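Local coordinates for protein cysteine hydrolase (Vibrio cholerae, PDB 6V98) that is a type VI secretion system effector, probably acting as a papain-like (clan CA) cysteine hydrolase in attacks on neighbouring bacteria, at residues 11-16 against 112-117. Residues are numbered along the deposited sequence; the frame is centred on the assembly and turned at random.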
# COMPACT_ATOMS: atom_id res chain seq x y z
N VAL A 11 -1.34 4.42 -4.29
CA VAL A 11 -1.21 4.13 -5.71
C VAL A 11 -0.36 5.22 -6.34
O VAL A 11 -0.46 6.39 -5.97
CB VAL A 11 -2.59 4.02 -6.40
CG1 VAL A 11 -2.44 3.89 -7.91
CG2 VAL A 11 -3.38 2.82 -5.83
N PHE A 12 0.50 4.82 -7.27
CA PHE A 12 1.35 5.73 -8.03
C PHE A 12 0.76 5.77 -9.43
O PHE A 12 1.11 4.95 -10.28
CB PHE A 12 2.80 5.22 -8.06
CG PHE A 12 3.33 4.83 -6.70
CD1 PHE A 12 3.27 3.51 -6.26
CD2 PHE A 12 3.86 5.80 -5.85
CE1 PHE A 12 3.74 3.17 -5.00
CE2 PHE A 12 4.34 5.47 -4.60
CZ PHE A 12 4.28 4.14 -4.17
N PRO A 13 -0.18 6.68 -9.71
CA PRO A 13 -0.94 6.58 -10.96
C PRO A 13 -0.12 6.82 -12.20
O PRO A 13 -0.55 6.44 -13.29
CB PRO A 13 -2.03 7.66 -10.81
CG PRO A 13 -1.85 8.25 -9.45
CD PRO A 13 -0.48 7.92 -8.98
N ASP A 14 1.04 7.47 -12.09
CA ASP A 14 1.87 7.78 -13.24
C ASP A 14 3.01 6.79 -13.43
O ASP A 14 3.87 7.00 -14.28
CB ASP A 14 2.41 9.20 -13.11
CG ASP A 14 1.30 10.22 -13.06
OD1 ASP A 14 0.33 10.07 -13.84
OD2 ASP A 14 1.39 11.15 -12.24
N TYR A 15 3.02 5.72 -12.63
CA TYR A 15 4.01 4.65 -12.72
C TYR A 15 3.89 3.94 -14.06
O TYR A 15 2.79 3.66 -14.53
CB TYR A 15 3.74 3.68 -11.57
CG TYR A 15 4.72 2.57 -11.32
CD1 TYR A 15 5.63 2.65 -10.28
CD2 TYR A 15 4.68 1.40 -12.07
CE1 TYR A 15 6.50 1.62 -10.01
CE2 TYR A 15 5.55 0.36 -11.81
CZ TYR A 15 6.45 0.47 -10.78
OH TYR A 15 7.32 -0.55 -10.52
N LEU A 16 5.03 3.65 -14.68
CA LEU A 16 5.05 3.08 -16.02
C LEU A 16 5.45 1.62 -15.95
O LEU A 16 6.51 1.29 -15.41
CB LEU A 16 6.00 3.85 -16.93
CG LEU A 16 5.50 5.24 -17.33
CD1 LEU A 16 6.60 6.06 -17.97
CD2 LEU A 16 4.31 5.13 -18.26
N ARG A 112 3.78 10.97 -8.11
CA ARG A 112 2.79 11.35 -7.12
C ARG A 112 2.08 10.12 -6.57
O ARG A 112 2.09 9.04 -7.16
CB ARG A 112 1.76 12.33 -7.71
CG ARG A 112 0.74 11.68 -8.65
CD ARG A 112 -0.11 12.73 -9.38
NE ARG A 112 -0.98 12.15 -10.41
CZ ARG A 112 -2.26 11.84 -10.22
NH1 ARG A 112 -2.83 12.02 -9.03
NH2 ARG A 112 -2.98 11.34 -11.21
N ILE A 113 1.43 10.31 -5.42
CA ILE A 113 0.70 9.25 -4.73
C ILE A 113 -0.76 9.66 -4.64
O ILE A 113 -1.07 10.81 -4.33
CB ILE A 113 1.29 9.00 -3.33
CG1 ILE A 113 2.71 8.44 -3.46
CG2 ILE A 113 0.36 8.09 -2.49
CD1 ILE A 113 3.41 8.22 -2.15
N SER A 114 -1.65 8.72 -4.97
CA SER A 114 -3.06 8.79 -4.61
C SER A 114 -3.32 7.72 -3.56
O SER A 114 -3.00 6.56 -3.79
CB SER A 114 -3.96 8.55 -5.83
OG SER A 114 -3.77 9.53 -6.83
N GLY A 115 -3.90 8.10 -2.41
CA GLY A 115 -4.12 7.14 -1.34
C GLY A 115 -5.46 7.34 -0.65
O GLY A 115 -6.20 8.29 -0.93
N VAL A 116 -5.77 6.39 0.23
CA VAL A 116 -6.86 6.53 1.19
C VAL A 116 -6.30 6.22 2.56
O VAL A 116 -5.33 5.46 2.70
CB VAL A 116 -8.07 5.61 0.87
CG1 VAL A 116 -8.72 6.02 -0.43
CG2 VAL A 116 -7.64 4.12 0.85
N VAL A 117 -6.93 6.78 3.59
CA VAL A 117 -6.49 6.58 4.96
C VAL A 117 -7.59 5.82 5.69
O VAL A 117 -8.69 6.34 5.89
CB VAL A 117 -6.17 7.91 5.67
CG1 VAL A 117 -5.69 7.64 7.07
CG2 VAL A 117 -5.12 8.69 4.86
O HOH W 1 2.61 8.25 -9.65
O HOH W 2 3.61 11.86 -10.84
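V11 and S114 form an antiparallel, hydrogen-bonded pair where strand 5-12 ends beside the start of strand 113-120, in the middle of the large sheet; past the pair, side chains and water take over from backbone bonding. V11 N gives its hydrogen to S114 O and S114 N returns one to V11 O, both at 2.8 Å. The same V11 O also receives a CA-H...O contact from I113 CA at 3.3 Å. Beyond the bridge the side chains of F12 and I113 run side by side: CG1 of I113 lies 3.6 Å from F12 CE2, approaching the ring obliquely, and helix 93-107 packs on both residues through V103 and L100. V11 and S114 project to the other face, where helix 176-184 lies. Such an antiparallel sheet with helices packed against it is consistent with the assignment of TseH to the papain-like clan CA peptidases. The S114 side chain is about 5 Å from a bound calcium ion and touches Q184, a residue of the calcium sites.

A type I turn from F12 to Y15, closed by Y15 N to F12 O, follows directly. P13 sets its CG over the centre of one face of the R112 guanidinium, 3.6 Å above the plane. With chi1 at 74° and an extended run from CG to NE, the R112 side chain crosses P13 at about a right angle, bringing the guanidinium under P13 CG and NE to D14. R112 NE gives D14 OD2 a bent hydrogen bond of 3.2 Å within a salt bridge; NE comes from the syn side, well out of the carboxylate plane, and the two flat groups are turned 55° apart. One water links D14 N to R112 O; a second joins D14 OD2 to R112 N.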